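Local coordinates for protein fatty acid amide hydrolase (Candida albicans, PDB 6KVR) that probably hydrolyses fatty acid amides and other monocarboxylic acid amides to the free acid and ammonium, as a member of the amidase signature family, at residues A[87-92]-A[96-101]; A[134-139]-A[145-150]; A[449-454]-A[484-489]. All coordinates share one frame; numbering follows the deposited sequence.

Interaction 1 (A[87-92]-A[96-101]); sequences TELAKK and GELSSV
Leu98 CD1 is the methyl on which the tight half of this contact turns: it lies 3.8 Å from both CD and CB of Lys92. The same methyl is 4.0 Å from Leu89 CD2. The lysine's aliphatic stem and a leucine one turn earlier on helix 86-94 thus receive the same branch, and the Leu98 and Leu89 side chains both also touch Val103 of the following helix. Next to this apolar patch the backbone turns. Glu97 N bonds to Lys92 O at 3.0 Å with an N-H...O angle of 146°, the donor standing 26° off the carbonyl plane, while Gly96 takes positive phi (76°) in a Schellman motif that ends the helix. Three residues after Gly96, Ser99 is the N-cap of helix 100-118, its OG accepting from Glu102 N. The solvent side is looser. Lys92 bends at chi2 and again at chi4, and its NZ stays 4.1 Å from Glu97 OE1, beyond a salt bridge; the nearer approach of that oxygen is to Lys92 CD, at 3.8 Å. Between the segments the turn is held by one backbone bond and by leucine and lysine-stem packing, with the opposite charges probably adding only a weak, solvent-screened attraction.

Interaction 2 (A[134-139]-A[145-150]); sequences EERDNY and KTVGPL
With CG anti to the backbone N (chi1 -175°), Tyr139 sends its ring from helix 126-143 across to the returning chain, where Val147, its CG2 set anti to the carbonyl carbon, puts that methyl over one face. The evidence for a CH-pi contact is direct: Val147 CG2 is 3.6 Å from the centroid of the Tyr139 ring, only 16° off the ring normal. The methyl is displaced toward one rim, and its closest approach is to Tyr139 CD1, at 3.4 Å. A different neighbour meets the ring's edge, since Lys145 O lies in the ring plane, 3.6 Å from Tyr139 CD1. The contact closes the turn at the end of the helix: the chain doubles back along the last helical turns in the loop that leads to strand 155-158 of the central mixed sheet. Val147 N, bonded to His151 ND1, ties the valine's backbone to a later part of that loop. Beyond the ring's hydroxyl end, the Lys145 chain runs extended until a bend near its end brings NZ to 3.6 Å from Tyr139 OH, a proximity without a hydrogen bond. On the Val147 side, Arg136 offers only its aliphatic part, CD standing 4.4 Å from Val147 CG2. Its guanidinium is engaged elsewhere, NE with Gly194 O and NH2 with Ala195 O, so the arginine joins the helix to the loop that follows helix 185-192.

Interaction 3 (A[449-454]-A[484-489]); sequences DQYNDF and TSLWNI
Tyr451 meets Leu486 and Trp487 through van der Waals contact alone, and no hydrogen bond joins the two segments. The aromatic pair is loose: Tyr451 CD2 lies 4.4 Å from Trp487 CZ3, on the six-membered part of the indole, and the approach is oblique to both rings. Aliphatic contact comes from Leu486, whose two methyls reach different places on the tyrosine, CD1 being 4.2 Å from Tyr451 OH and CD2 4.5 Å from Tyr451 CE2. Leu486 CG is anti to the backbone N (chi1 173°), which carries the fork toward helix 434-457. The same CD2 also sits 3.7 Å above one face of the neighbouring Trp487 ring, offset toward the rim, so leucine and indole present a joint surface to the tyrosine. With closest CA atoms, those of Tyr451 and Trp487, 10.4 Å apart, the side chains, the tyrosine and tryptophan rings above all, span the gap between the helices. All three residues are buried in the amidase fold, where helix 482-490 leads into strand 494-499 of the central mixed sheet; helix 385-397 also packs here, Ala388 touching Leu486 and Thr385 touching Tyr451. Trp487 touches Gln544 and Ser546 of strand 540-546, and its side chain lies about 8 Å from that of Gly256, which is predicted to bind substrate. Polar bonds lie around this apolar core. Tyr451 OH bonds to Pro383 O, which satisfies the buried hydroxyl and would limit swinging of the ring. Arg448 NE, just before 449-454, bonds to Ile489 O. Asp449 and Asn452 face the second subunit: Asp449 OD2 forms a salt bridge with Lys280 of that subunit, and Asn452 ND2 bonds to its Trp320 O.

Interactions 1 and 2 are neighbours near the surface, with centres 10 Å apart, and they touch directly. Asp137 of helix 126-143 probably accepts two backbone hydrogen bonds at the start of helix 100-118: OD1 from Ser100 N at 2.8 Å and OD2 from Val101 N at 3.0 Å. One carboxylate thereby couples the turn of interaction 1 to the helix of interaction 2. Interaction 3 is remote, its centre 40 Å from that of interaction 1 and 42 Å from that of interaction 2, with nearest atoms about 25 and 23 Å away. Interactions 1 and 2 lie away from the predicted catalytic and substrate-binding residues, whereas interaction 3 lies nearer: on the helix of Trp487, Thr484 OG1 bonds to O of Gly255, a predicted substrate-binding residue.

Interaction 1 (A[87-92]-A[96-101])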
ATOM      1  N   THR A  87      17.175  10.319  23.640  1.00 29.84           N
ATOM      2  CA  THR A  87      16.418  11.548  23.834  1.00 37.94           C
ATOM      3  C   THR A  87      17.179  12.533  24.718  1.00 34.57           C
ATOM      4  O   THR A  87      17.372  13.691  24.342  1.00 35.51           O
ATOM      5  CB  THR A  87      15.043  11.228  24.419  1.00 37.65           C
ATOM      6  OG1 THR A  87      14.381  10.276  23.580  1.00 39.69           O
ATOM      7  CG2 THR A  87      14.187  12.483  24.483  1.00 40.73           C
ATOM      8  N   GLU A  88      17.651  12.084  25.882  1.00 41.01           N
ATOM      9  CA  GLU A  88      18.356  13.009  26.770  1.00 42.12           C
ATOM     10  C   GLU A  88      19.778  13.311  26.283  1.00 41.78           C
ATOM     11  O   GLU A  88      20.252  14.441  26.461  1.00 41.87           O
ATOM     12  CB  GLU A  88      18.336  12.473  28.206  1.00 45.75           C
ATOM     13  CG  GLU A  88      18.702  11.005  28.385  1.00 49.50           C
ATOM     14  CD  GLU A  88      18.181  10.413  29.717  1.00 60.98           C
ATOM     15  OE1 GLU A  88      18.048   9.161  29.824  1.00 60.59           O
ATOM     16  OE2 GLU A  88      17.932  11.198  30.663  1.00 66.18           O
ATOM     17  N   LEU A  89      20.457  12.354  25.630  1.00 34.72           N
ATOM     18  CA  LEU A  89      21.688  12.688  24.912  1.00 36.17           C
ATOM     19  C   LEU A  89      21.462  13.820  23.909  1.00 41.88           C
ATOM     20  O   LEU A  89      22.298  14.727  23.774  1.00 39.05           O
ATOM     21  CB  LEU A  89      22.225  11.460  24.185  1.00 34.63           C
ATOM     22  CG  LEU A  89      23.043  10.405  24.917  1.00 42.17           C
ATOM     23  CD1 LEU A  89      23.386   9.311  23.925  1.00 38.56           C
ATOM     24  CD2 LEU A  89      24.308  10.983  25.555  1.00 39.67           C
ATOM     25  N   ALA A  90      20.345  13.778  23.184  1.00 41.32           N
ATOM     26  CA  ALA A  90      20.089  14.792  22.167  1.00 41.94           C
ATOM     27  C   ALA A  90      19.901  16.164  22.805  1.00 38.66           C
ATOM     28  O   ALA A  90      20.497  17.155  22.357  1.00 35.07           O
ATOM     29  CB  ALA A  90      18.864  14.406  21.329  1.00 32.71           C
ATOM     30  N   LYS A  91      19.077  16.236  23.861  1.00 34.44           N
ATOM     31  CA  LYS A  91      18.889  17.493  24.584  1.00 39.46           C
ATOM     32  C   LYS A  91      20.204  18.003  25.174  1.00 42.96           C
ATOM     33  O   LYS A  91      20.493  19.206  25.117  1.00 42.23           O
ATOM     34  CB  LYS A  91      17.849  17.317  25.694  1.00 40.78           C
ATOM     35  CG  LYS A  91      16.399  17.331  25.242  1.00 41.81           C
ATOM     36  CD  LYS A  91      15.544  16.336  26.042  1.00 43.81           C
ATOM     37  CE  LYS A  91      14.070  16.784  26.087  1.00 58.20           C
ATOM     38  NZ  LYS A  91      13.048  15.675  25.998  1.00 56.05           N
ATOM     39  N   LYS A  92      21.016  17.106  25.747  1.00 41.12           N
ATOM     40  CA  LYS A  92      22.279  17.533  26.348  1.00 44.13           C
ATOM     41  C   LYS A  92      23.225  18.120  25.303  1.00 45.86           C
ATOM     42  O   LYS A  92      23.822  19.181  25.517  1.00 44.68           O
ATOM     43  CB  LYS A  92      22.952  16.366  27.073  1.00 42.83           C
ATOM     44  CG  LYS A  92      22.351  15.987  28.416  1.00 48.14           C
ATOM     45  CD  LYS A  92      23.461  15.497  29.358  1.00 49.97           C
ATOM     46  CE  LYS A  92      22.897  14.781  30.594  1.00 51.64           C
ATOM     47  NZ  LYS A  92      21.610  15.386  31.081  1.00 53.40           N
ATOM     48  N   GLY A  96      24.659  22.143  24.708  1.00 42.32           N
ATOM     49  CA  GLY A  96      26.070  22.391  24.938  1.00 39.61           C
ATOM     50  C   GLY A  96      26.647  21.772  26.190  1.00 43.91           C
ATOM     51  O   GLY A  96      27.743  22.151  26.605  1.00 47.47           O
ATOM     52  N   GLU A  97      25.939  20.833  26.812  1.00 48.25           N
ATOM     53  CA  GLU A  97      26.475  20.122  27.964  1.00 46.37           C
ATOM     54  C   GLU A  97      27.436  19.009  27.562  1.00 46.04           C
ATOM     55  O   GLU A  97      28.395  18.735  28.293  1.00 48.50           O
ATOM     56  CB  GLU A  97      25.326  19.575  28.807  1.00 43.99           C
ATOM     57  CG  GLU A  97      24.306  20.650  29.136  1.00 46.09           C
ATOM     58  CD  GLU A  97      23.203  20.163  30.055  1.00 57.46           C
ATOM     59  OE1 GLU A  97      23.353  19.059  30.624  1.00 64.33           O
ATOM     60  OE2 GLU A  97      22.196  20.891  30.225  1.00 56.94           O
ATOM     61  N   LEU A  98      27.223  18.373  26.411  1.00 45.78           N
ATOM     62  CA  LEU A  98      28.149  17.360  25.914  1.00 42.16           C
ATOM     63  C   LEU A  98      28.587  17.665  24.487  1.00 38.83           C
ATOM     64  O   LEU A  98      27.783  18.093  23.650  1.00 40.67           O
ATOM     65  CB  LEU A  98      27.540  15.955  25.940  1.00 40.94           C
ATOM     66  CG  LEU A  98      27.070  15.374  27.263  1.00 45.05           C
ATOM     67  CD1 LEU A  98      26.094  14.247  26.995  1.00 45.43           C
ATOM     68  CD2 LEU A  98      28.284  14.882  28.054  1.00 42.43           C
ATOM     69  N   SER A  99      29.861  17.424  24.210  1.00 37.06           N
ATOM     70  CA  SER A  99      30.320  17.477  22.839  1.00 36.60           C
ATOM     71  C   SER A  99      29.869  16.220  22.100  1.00 38.13           C
ATOM     72  O   SER A  99      29.589  15.178  22.699  1.00 35.63           O
ATOM     73  CB  SER A  99      31.841  17.623  22.788  1.00 37.51           C
ATOM     74  OG  SER A  99      32.493  16.381  22.973  1.00 41.69           O
ATOM     75  N   SER A 100      29.755  16.337  20.780  1.00 37.38           N
ATOM     76  CA  SER A 100      29.448  15.148  19.994  1.00 39.09           C
ATOM     77  C   SER A 100      30.613  14.181  20.031  1.00 32.48           C
ATOM     78  O   SER A 100      30.415  12.962  20.113  1.00 34.21           O
ATOM     79  CB  SER A 100      29.112  15.524  18.550  1.00 34.00           C
ATOM     80  OG  SER A 100      27.857  16.150  18.499  1.00 39.82           O
ATOM     81  N   VAL A 101      31.834  14.716  20.005  1.00 36.13           N
ATOM     82  CA  VAL A 101      33.030  13.881  20.008  1.00 32.85           C
ATOM     83  C   VAL A 101      33.065  12.989  21.247  1.00 36.43           C
ATOM     84  O   VAL A 101      33.260  11.770  21.153  1.00 34.68           O
ATOM     85  CB  VAL A 101      34.283  14.763  19.912  1.00 34.83           C
ATOM     86  CG1 VAL A 101      35.530  13.939  20.221  1.00 27.42           C
ATOM     87  CG2 VAL A 101      34.363  15.406  18.522  1.00 35.52           C
TER

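Interaction 2 (A[134-139]-A[145-150])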
ATOM      1  N   GLU A 134      33.231  15.225  14.674  1.00 35.07           N
ATOM      2  CA  GLU A 134      33.915  16.515  14.682  1.00 38.84           C
ATOM      3  C   GLU A 134      33.136  17.553  13.879  1.00 37.65           C
ATOM      4  O   GLU A 134      32.917  18.678  14.349  1.00 35.17           O
ATOM      5  CB  GLU A 134      35.336  16.349  14.145  1.00 34.92           C
ATOM      6  CG  GLU A 134      36.361  16.186  15.268  1.00 38.22           C
ATOM      7  CD  GLU A 134      37.490  15.250  14.917  1.00 43.22           C
ATOM      8  OE1 GLU A 134      37.700  14.953  13.710  1.00 45.08           O
ATOM      9  OE2 GLU A 134      38.164  14.794  15.862  1.00 52.31           O
ATOM     10  N   GLU A 135      32.700  17.183  12.667  1.00 38.43           N
ATOM     11  CA  GLU A 135      31.863  18.076  11.871  1.00 40.08           C
ATOM     12  C   GLU A 135      30.651  18.536  12.662  1.00 34.91           C
ATOM     13  O   GLU A 135      30.289  19.714  12.623  1.00 35.24           O
ATOM     14  CB  GLU A 135      31.412  17.389  10.582  1.00 39.74           C
ATOM     15  CG  GLU A 135      32.486  16.629   9.857  1.00 45.80           C
ATOM     16  CD  GLU A 135      32.001  16.044   8.532  1.00 59.81           C
ATOM     17  OE1 GLU A 135      31.190  16.701   7.847  1.00 67.84           O
ATOM     18  OE2 GLU A 135      32.411  14.908   8.195  1.00 56.88           O
ATOM     19  N   ARG A 136      30.021  17.617  13.395  1.00 35.99           N
ATOM     20  CA  ARG A 136      28.869  17.986  14.207  1.00 38.66           C
ATOM     21  C   ARG A 136      29.226  19.100  15.178  1.00 38.76           C
ATOM     22  O   ARG A 136      28.488  20.084  15.317  1.00 39.09           O
ATOM     23  CB  ARG A 136      28.350  16.770  14.972  1.00 41.06           C
ATOM     24  CG  ARG A 136      27.819  15.673  14.086  1.00 39.93           C
ATOM     25  CD  ARG A 136      26.669  16.189  13.242  1.00 36.58           C
ATOM     26  NE  ARG A 136      26.099  15.118  12.441  1.00 38.14           N
ATOM     27  CZ  ARG A 136      26.493  14.815  11.216  1.00 40.06           C
ATOM     28  NH1 ARG A 136      27.459  15.498  10.614  1.00 39.94           N
ATOM     29  NH2 ARG A 136      25.895  13.812  10.576  1.00 33.02           N
ATOM     30  N   ASP A 137      30.366  18.965  15.850  1.00 35.56           N
ATOM     31  CA  ASP A 137      30.752  19.969  16.831  1.00 41.03           C
ATOM     32  C   ASP A 137      31.162  21.267  16.143  1.00 41.52           C
ATOM     33  O   ASP A 137      30.831  22.357  16.624  1.00 38.76           O
ATOM     34  CB  ASP A 137      31.872  19.426  17.722  1.00 36.70           C
ATOM     35  CG  ASP A 137      31.355  18.465  18.818  1.00 41.05           C
ATOM     36  OD1 ASP A 137      30.172  18.582  19.242  1.00 41.70           O
ATOM     37  OD2 ASP A 137      32.129  17.580  19.249  1.00 38.61           O
ATOM     38  N   ASN A 138      31.851  21.172  14.995  1.00 38.49           N
ATOM     39  CA  ASN A 138      32.158  22.370  14.212  1.00 35.94           C
ATOM     40  C   ASN A 138      30.889  23.126  13.855  1.00 45.80           C
ATOM     41  O   ASN A 138      30.817  24.354  14.005  1.00 47.20           O
ATOM     42  CB  ASN A 138      32.907  22.003  12.939  1.00 39.07           C
ATOM     43  CG  ASN A 138      34.292  21.480  13.215  1.00 47.78           C
ATOM     44  OD1 ASN A 138      34.898  20.827  12.362  1.00 50.58           O
ATOM     45  ND2 ASN A 138      34.799  21.743  14.422  1.00 43.74           N
ATOM     46  N   TYR A 139      29.878  22.402  13.370  1.00 40.17           N
ATOM     47  CA  TYR A 139      28.621  23.032  12.992  1.00 42.35           C
ATOM     48  C   TYR A 139      27.980  23.725  14.187  1.00 41.95           C
ATOM     49  O   TYR A 139      27.466  24.842  14.065  1.00 39.46           O
ATOM     50  CB  TYR A 139      27.690  21.974  12.393  1.00 41.10           C
ATOM     51  CG  TYR A 139      26.388  22.508  11.843  1.00 40.93           C
ATOM     52  CD1 TYR A 139      25.327  22.809  12.693  1.00 38.10           C
ATOM     53  CD2 TYR A 139      26.209  22.685  10.479  1.00 38.44           C
ATOM     54  CE1 TYR A 139      24.141  23.284  12.210  1.00 42.34           C
ATOM     55  CE2 TYR A 139      25.016  23.163   9.983  1.00 40.95           C
ATOM     56  CZ  TYR A 139      23.986  23.460  10.856  1.00 39.19           C
ATOM     57  OH  TYR A 139      22.790  23.941  10.388  1.00 49.84           O
ATOM     58  N   LYS A 145      23.524  26.098  16.985  1.00 47.36           N
ATOM     59  CA  LYS A 145      22.388  25.193  17.036  1.00 48.41           C
ATOM     60  C   LYS A 145      22.807  23.885  16.382  1.00 41.44           C
ATOM     61  O   LYS A 145      23.890  23.775  15.808  1.00 38.57           O
ATOM     62  CB  LYS A 145      21.159  25.796  16.343  1.00 44.20           C
ATOM     63  CG  LYS A 145      21.443  26.342  14.941  1.00 45.54           C
ATOM     64  CD  LYS A 145      20.217  27.029  14.376  1.00 53.28           C
ATOM     65  CE  LYS A 145      20.476  27.627  13.000  1.00 63.39           C
ATOM     66  NZ  LYS A 145      20.977  26.633  12.008  1.00 59.57           N
ATOM     67  N   THR A 146      21.934  22.892  16.465  1.00 43.23           N
ATOM     68  CA  THR A 146      22.266  21.596  15.897  1.00 42.50           C
ATOM     69  C   THR A 146      21.732  21.470  14.472  1.00 39.80           C
ATOM     70  O   THR A 146      20.898  22.257  14.018  1.00 38.79           O
ATOM     71  CB  THR A 146      21.720  20.479  16.776  1.00 38.24           C
ATOM     72  OG1 THR A 146      20.344  20.726  17.057  1.00 40.41           O
ATOM     73  CG2 THR A 146      22.506  20.421  18.089  1.00 41.33           C
ATOM     74  N   VAL A 147      22.263  20.472  13.760  1.00 39.42           N
ATOM     75  CA  VAL A 147      21.847  20.180  12.393  1.00 41.80           C
ATOM     76  C   VAL A 147      20.420  19.657  12.328  1.00 38.96           C
ATOM     77  O   VAL A 147      19.760  19.797  11.292  1.00 35.64           O
ATOM     78  CB  VAL A 147      22.822  19.162  11.770  1.00 41.07           C
ATOM     79  CG1 VAL A 147      22.545  18.975  10.295  1.00 47.09           C
ATOM     80  CG2 VAL A 147      24.254  19.609  11.986  1.00 45.49           C
ATOM     81  N   GLY A 148      19.926  19.041  13.404  1.00 37.53           N
ATOM     82  CA  GLY A 148      18.627  18.406  13.404  1.00 31.32           C
ATOM     83  C   GLY A 148      18.464  17.595  14.675  1.00 34.94           C
ATOM     84  O   GLY A 148      19.355  17.579  15.525  1.00 35.98           O
ATOM     85  N   PRO A 149      17.336  16.890  14.821  1.00 32.51           N
ATOM     86  CA  PRO A 149      17.009  16.267  16.121  1.00 31.69           C
ATOM     87  C   PRO A 149      17.842  15.048  16.484  1.00 34.91           C
ATOM     88  O   PRO A 149      17.698  14.555  17.611  1.00 34.44           O
ATOM     89  CB  PRO A 149      15.536  15.880  15.963  1.00 30.62           C
ATOM     90  CG  PRO A 149      15.343  15.742  14.505  1.00 33.56           C
ATOM     91  CD  PRO A 149      16.238  16.755  13.850  1.00 28.99           C
ATOM     92  N   LEU A 150      18.680  14.526  15.585  1.00 32.39           N
ATOM     93  CA  LEU A 150      19.560  13.405  15.904  1.00 30.44           C
ATOM     94  C   LEU A 150      21.022  13.828  15.919  1.00 29.58           C
ATOM     95  O   LEU A 150      21.915  12.982  15.808  1.00 29.52           O
ATOM     96  CB  LEU A 150      19.350  12.253  14.916  1.00 29.03           C
ATOM     97  CG  LEU A 150      17.962  11.595  14.886  1.00 32.99           C
ATOM     98  CD1 LEU A 150      17.934  10.468  13.870  1.00 29.27           C
ATOM     99  CD2 LEU A 150      17.548  11.077  16.262  1.00 33.02           C
TER

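Interaction 3 (A[449-454]-A[484-489])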
ATOM      1  N   ASP A 449      -8.892  -8.631   7.644  1.00 25.69           N
ATOM      2  CA  ASP A 449     -10.212  -8.167   8.047  1.00 32.59           C
ATOM      3  C   ASP A 449     -10.691  -8.921   9.278  1.00 34.75           C
ATOM      4  O   ASP A 449     -11.251  -8.317  10.202  1.00 29.23           O
ATOM      5  CB  ASP A 449     -11.209  -8.317   6.894  1.00 31.62           C
ATOM      6  CG  ASP A 449     -11.068  -7.207   5.857  1.00 37.87           C
ATOM      7  OD1 ASP A 449     -10.764  -6.059   6.246  1.00 36.04           O
ATOM      8  OD2 ASP A 449     -11.257  -7.478   4.648  1.00 42.01           O
ATOM      9  N   GLN A 450     -10.460 -10.240   9.320  1.00 28.36           N
ATOM     10  CA  GLN A 450     -10.913 -11.018  10.466  1.00 28.35           C
ATOM     11  C   GLN A 450     -10.339 -10.451  11.759  1.00 31.32           C
ATOM     12  O   GLN A 450     -11.061 -10.292  12.749  1.00 35.83           O
ATOM     13  CB  GLN A 450     -10.528 -12.493  10.294  1.00 30.55           C
ATOM     14  CG  GLN A 450     -11.041 -13.386  11.414  1.00 33.54           C
ATOM     15  CD  GLN A 450     -10.785 -14.876  11.181  1.00 35.02           C
ATOM     16  OE1 GLN A 450      -9.934 -15.268  10.380  1.00 32.24           O
ATOM     17  NE2 GLN A 450     -11.543 -15.711  11.876  1.00 31.74           N
ATOM     18  N   TYR A 451      -9.054 -10.088  11.751  1.00 28.02           N
ATOM     19  CA  TYR A 451      -8.390  -9.607  12.957  1.00 28.32           C
ATOM     20  C   TYR A 451      -8.724  -8.152  13.241  1.00 30.70           C
ATOM     21  O   TYR A 451      -8.840  -7.753  14.405  1.00 29.02           O
ATOM     22  CB  TYR A 451      -6.866  -9.778  12.829  1.00 28.57           C
ATOM     23  CG  TYR A 451      -6.376 -11.132  13.258  1.00 26.98           C
ATOM     24  CD1 TYR A 451      -6.632 -12.254  12.485  1.00 23.61           C
ATOM     25  CD2 TYR A 451      -5.680 -11.294  14.449  1.00 25.83           C
ATOM     26  CE1 TYR A 451      -6.211 -13.497  12.884  1.00 26.28           C
ATOM     27  CE2 TYR A 451      -5.244 -12.536  14.856  1.00 25.26           C
ATOM     28  CZ  TYR A 451      -5.514 -13.635  14.067  1.00 27.01           C
ATOM     29  OH  TYR A 451      -5.074 -14.886  14.456  1.00 27.78           O
ATOM     30  N   ASN A 452      -8.835  -7.335  12.197  1.00 29.61           N
ATOM     31  CA  ASN A 452      -9.215  -5.948  12.417  1.00 32.42           C
ATOM     32  C   ASN A 452     -10.643  -5.876  12.950  1.00 34.74           C
ATOM     33  O   ASN A 452     -10.922  -5.117  13.882  1.00 34.24           O
ATOM     34  CB  ASN A 452      -9.038  -5.156  11.117  1.00 29.63           C
ATOM     35  CG  ASN A 452      -9.441  -3.689  11.239  1.00 32.14           C
ATOM     36  OD1 ASN A 452      -8.885  -2.929  12.042  1.00 28.22           O
ATOM     37  ND2 ASN A 452     -10.389  -3.276  10.401  1.00 31.76           N
ATOM     38  N   ASP A 453     -11.539  -6.715  12.418  1.00 31.41           N
ATOM     39  CA  ASP A 453     -12.912  -6.754  12.910  1.00 32.70           C
ATOM     40  C   ASP A 453     -12.967  -7.209  14.360  1.00 37.56           C
ATOM     41  O   ASP A 453     -13.865  -6.800  15.105  1.00 34.91           O
ATOM     42  CB  ASP A 453     -13.753  -7.710  12.073  1.00 34.41           C
ATOM     43  CG  ASP A 453     -14.065  -7.164  10.692  1.00 38.94           C
ATOM     44  OD1 ASP A 453     -13.866  -5.950  10.455  1.00 38.55           O
ATOM     45  OD2 ASP A 453     -14.521  -7.958   9.842  1.00 36.56           O
ATOM     46  N   PHE A 454     -12.047  -8.089  14.763  1.00 30.42           N
ATOM     47  CA  PHE A 454     -12.007  -8.531  16.151  1.00 30.47           C
ATOM     48  C   PHE A 454     -11.710  -7.365  17.084  1.00 34.49           C
ATOM     49  O   PHE A 454     -12.416  -7.160  18.076  1.00 39.68           O
ATOM     50  CB  PHE A 454     -10.965  -9.634  16.339  1.00 34.40           C
ATOM     51  CG  PHE A 454     -10.581  -9.858  17.786  1.00 34.12           C
ATOM     52  CD1 PHE A 454     -11.451 -10.499  18.660  1.00 35.57           C
ATOM     53  CD2 PHE A 454      -9.367  -9.417  18.270  1.00 32.79           C
ATOM     54  CE1 PHE A 454     -11.114 -10.709  19.991  1.00 36.89           C
ATOM     55  CE2 PHE A 454      -9.011  -9.629  19.604  1.00 37.97           C
ATOM     56  CZ  PHE A 454      -9.892 -10.278  20.466  1.00 37.63           C
ATOM     57  N   THR A 484       6.086 -14.373  15.334  1.00 20.74           N
ATOM     58  CA  THR A 484       6.340 -13.082  14.691  1.00 19.43           C
ATOM     59  C   THR A 484       5.738 -12.990  13.297  1.00 23.87           C
ATOM     60  O   THR A 484       5.233 -11.925  12.911  1.00 20.38           O
ATOM     61  CB  THR A 484       7.838 -12.790  14.573  1.00 24.39           C
ATOM     62  OG1 THR A 484       8.520 -13.963  14.102  1.00 22.58           O
ATOM     63  CG2 THR A 484       8.436 -12.311  15.910  1.00 20.74           C
ATOM     64  N   SER A 485       5.768 -14.085  12.531  1.00 20.15           N
ATOM     65  CA  SER A 485       5.343 -13.992  11.143  1.00 23.91           C
ATOM     66  C   SER A 485       3.855 -13.691  11.020  1.00 23.80           C
ATOM     67  O   SER A 485       3.433 -13.167   9.985  1.00 23.78           O
ATOM     68  CB  SER A 485       5.698 -15.275  10.385  1.00 24.46           C
ATOM     69  OG  SER A 485       4.935 -16.376  10.840  1.00 25.31           O
ATOM     70  N   LEU A 486       3.062 -13.990  12.054  1.00 24.89           N
ATOM     71  CA  LEU A 486       1.640 -13.645  12.028  1.00 23.76           C
ATOM     72  C   LEU A 486       1.435 -12.150  11.804  1.00 22.64           C
ATOM     73  O   LEU A 486       0.585 -11.740  11.005  1.00 23.54           O
ATOM     74  CB  LEU A 486       0.973 -14.076  13.336  1.00 25.03           C
ATOM     75  CG  LEU A 486      -0.479 -13.635  13.528  1.00 30.40           C
ATOM     76  CD1 LEU A 486      -1.386 -14.283  12.469  1.00 23.39           C
ATOM     77  CD2 LEU A 486      -0.990 -13.886  14.977  1.00 27.64           C
ATOM     78  N   TRP A 487       2.192 -11.317  12.513  1.00 21.25           N
ATOM     79  CA  TRP A 487       2.024  -9.878  12.361  1.00 27.13           C
ATOM     80  C   TRP A 487       2.647  -9.335  11.073  1.00 27.72           C
ATOM     81  O   TRP A 487       2.371  -8.181  10.709  1.00 23.36           O
ATOM     82  CB  TRP A 487       2.579  -9.163  13.607  1.00 20.40           C
ATOM     83  CG  TRP A 487       2.031  -9.843  14.831  1.00 24.69           C
ATOM     84  CD1 TRP A 487       2.724 -10.595  15.724  1.00 23.29           C
ATOM     85  CD2 TRP A 487       0.648  -9.890  15.252  1.00 24.13           C
ATOM     86  NE1 TRP A 487       1.874 -11.086  16.689  1.00 27.42           N
ATOM     87  CE2 TRP A 487       0.595 -10.674  16.419  1.00 23.66           C
ATOM     88  CE3 TRP A 487      -0.540  -9.337  14.759  1.00 26.43           C
ATOM     89  CZ2 TRP A 487      -0.601 -10.925  17.104  1.00 25.43           C
ATOM     90  CZ3 TRP A 487      -1.734  -9.583  15.450  1.00 25.45           C
ATOM     91  CH2 TRP A 487      -1.753 -10.376  16.602  1.00 23.05           C
ATOM     92  N   ASN A 488       3.444 -10.138  10.356  1.00 21.74           N
ATOM     93  CA  ASN A 488       3.881  -9.705   9.032  1.00 23.68           C
ATOM     94  C   ASN A 488       2.780  -9.889   7.996  1.00 23.16           C
ATOM     95  O   ASN A 488       2.569  -9.011   7.152  1.00 23.58           O
ATOM     96  CB  ASN A 488       5.127 -10.466   8.595  1.00 21.93           C
ATOM     97  CG  ASN A 488       6.325 -10.151   9.466  1.00 20.60           C
ATOM     98  OD1 ASN A 488       6.710 -10.952  10.309  1.00 25.06           O
ATOM     99  ND2 ASN A 488       6.898  -8.968   9.288  1.00 20.47           N
ATOM    100  N   ILE A 489       2.068 -11.017   8.038  1.00 20.61           N
ATOM    101  CA  ILE A 489       1.023 -11.198   7.037  1.00 26.47           C
ATOM    102  C   ILE A 489      -0.168 -10.293   7.353  1.00 21.57           C
ATOM    103  O   ILE A 489      -0.798  -9.765   6.440  1.00 23.31           O
ATOM    104  CB  ILE A 489       0.624 -12.689   6.891  1.00 20.05           C
ATOM    105  CG1 ILE A 489      -0.331 -12.857   5.713  1.00 21.30           C
ATOM    106  CG2 ILE A 489      -0.031 -13.242   8.160  1.00 21.19           C
ATOM    107  CD1 ILE A 489      -0.760 -14.311   5.451  1.00 22.65           C
TER